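Local coordinates for protein PA1221 (Pseudomonas aeruginosa, PDB 4DG8) that belongs to the ANL superfamily of AMP-binding enzymes, also carries a phosphopantetheine attachment site, and holds adenosine monophosphate in this crystal, at residues 220-223 against 224-228. Residues are numbered along the deposited sequence; the frame is centred on the assembly and turned at random.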
loop_
_atom_site.group_PDB
_atom_site.type_symbol
_atom_site.label_atom_id
_atom_site.label_comp_id
_atom_site.label_asym_id
_atom_site.label_seq_id
_atom_site.Cartn_x
_atom_site.Cartn_y
_atom_site.Cartn_z
ATOM N N LEU A 220 1.389 7.129 2.500
ATOM C CA LEU A 220 2.594 7.874 2.852
ATOM C C LEU A 220 2.915 8.936 1.789
ATOM O O LEU A 220 3.231 10.090 2.116
ATOM C CB LEU A 220 3.784 6.926 2.999
ATOM C CG LEU A 220 5.127 7.627 3.196
ATOM C CD1 LEU A 220 5.117 8.415 4.514
ATOM C CD2 LEU A 220 6.242 6.598 3.175
ATOM N N GLU A 221 2.881 8.538 0.522
ATOM C CA GLU A 221 3.273 9.485 -0.531
ATOM C C GLU A 221 2.421 10.759 -0.540
ATOM O O GLU A 221 2.927 11.867 -0.711
ATOM C CB GLU A 221 3.230 8.811 -1.896
ATOM C CG GLU A 221 4.255 7.688 -2.026
ATOM C CD GLU A 221 4.074 6.877 -3.286
ATOM O OE1 GLU A 221 3.254 7.268 -4.151
ATOM O OE2 GLU A 221 4.764 5.847 -3.403
ATOM N N ILE A 222 1.124 10.582 -0.360
ATOM C CA ILE A 222 0.185 11.687 -0.422
ATOM C C ILE A 222 0.115 12.433 0.895
ATOM O O ILE A 222 0.445 13.626 0.967
ATOM C CB ILE A 222 -1.197 11.195 -0.861
ATOM C CG1 ILE A 222 -1.085 10.627 -2.282
ATOM C CG2 ILE A 222 -2.236 12.334 -0.776
ATOM C CD1 ILE A 222 -2.265 9.718 -2.710
ATOM N N TRP A 223 -0.306 11.734 1.950
ATOM C CA TRP A 223 -0.533 12.419 3.212
ATOM C C TRP A 223 0.765 12.811 3.924
ATOM O O TRP A 223 0.786 13.760 4.693
ATOM C CB TRP A 223 -1.475 11.602 4.101
ATOM C CG TRP A 223 -2.766 11.366 3.380
ATOM C CD1 TRP A 223 -3.222 10.185 2.869
ATOM C CD2 TRP A 223 -3.732 12.362 3.017
ATOM N NE1 TRP A 223 -4.430 10.380 2.228
ATOM C CE2 TRP A 223 -4.762 11.706 2.299
ATOM C CE3 TRP A 223 -3.827 13.744 3.229
ATOM C CZ2 TRP A 223 -5.898 12.385 1.814
ATOM C CZ3 TRP A 223 -4.954 14.425 2.740
ATOM C CH2 TRP A 223 -5.973 13.738 2.051
ATOM N N GLY A 224 1.852 12.097 3.661
ATOM C CA GLY A 224 3.130 12.525 4.203
ATOM C C GLY A 224 3.488 13.949 3.765
ATOM O O GLY A 224 4.027 14.732 4.547
ATOM N N ALA A 225 3.224 14.271 2.503
ATOM C CA ALA A 225 3.334 15.652 2.029
ATOM C C ALA A 225 2.275 16.571 2.603
ATOM O O ALA A 225 2.593 17.561 3.285
ATOM C CB ALA A 225 3.241 15.698 0.505
ATOM N N LEU A 226 1.008 16.245 2.340
ATOM C CA LEU A 226 -0.047 17.229 2.591
ATOM C C LEU A 226 -0.262 17.508 4.079
ATOM O O LEU A 226 -0.721 18.581 4.459
ATOM C CB LEU A 226 -1.372 16.804 1.940
ATOM C CG LEU A 226 -1.402 16.750 0.407
ATOM C CD1 LEU A 226 -2.737 16.199 -0.051
ATOM C CD2 LEU A 226 -1.176 18.147 -0.174
ATOM N N LEU A 227 0.040 16.538 4.929
ATOM C CA LEU A 227 -0.146 16.753 6.357
ATOM C C LEU A 227 1.064 17.463 6.981
ATOM O O LEU A 227 1.056 17.833 8.158
ATOM C CB LEU A 227 -0.484 15.428 7.068
ATOM C CG LEU A 227 -1.766 14.779 6.544
ATOM C CD1 LEU A 227 -2.102 13.546 7.364
ATOM C CD2 LEU A 227 -2.954 15.780 6.541
ATOM N N ASN A 228 2.134 17.591 6.198
ATOM C CA ASN A 228 3.292 18.402 6.583
ATOM C C ASN A 228 3.532 19.755 5.898
ATOM O O ASN A 228 4.584 20.364 6.098
ATOM C CB ASN A 228 4.549 17.542 6.679
ATOM C CG ASN A 228 4.413 16.496 7.757
ATOM O OD1 ASN A 228 4.469 16.812 8.951
ATOM N ND2 ASN A 228 4.159 15.250 7.351
#
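The indole of W223 carries the methyl CG2 of I222 on one face, 4.0 Å above the plane and over its centre, while two leucines one turn on reach its benzo part obliquely: L226 CD1 lies 4.0 Å from W223 CZ3, and L227 CD2 is equally close to W223 CE3. I222 and L226 run side by side in the same direction, CG2 of the first 4.0 Å from CD1 of the second; the same L226 methyl touches both I222 and the ring. With its CG anti to the carbonyl carbon (chi1 -60°), L227 sets CD1 against W223 CB at 3.8 Å. The backbone is joined by i to i+4 helical bonds: L226 N to I222 O is nearly straight (171°), and G224 N to L220 O is more bent (133°). L227 N bonds to W223 O in the same i to i+4 pattern, and the side chain of N228 folds back, its ND2 giving G224 O an almost linear bond of 2.9 Å and a second one to C193 O. Helices 29-39, 88-99 and 186-193 pack on the apolar side chains of helix 217-226, which connects strands 206-209 and 231-234 in a beta-alpha-beta unit. The contact is thus chiefly apolar, with the indole's buried N-H satisfied by a hydrogen bond of W223 NE1 with Y104 OH and the carboxylate of E221 held by S211 and the backbone of N210; the N228 amide ties N228 to helix 186-193.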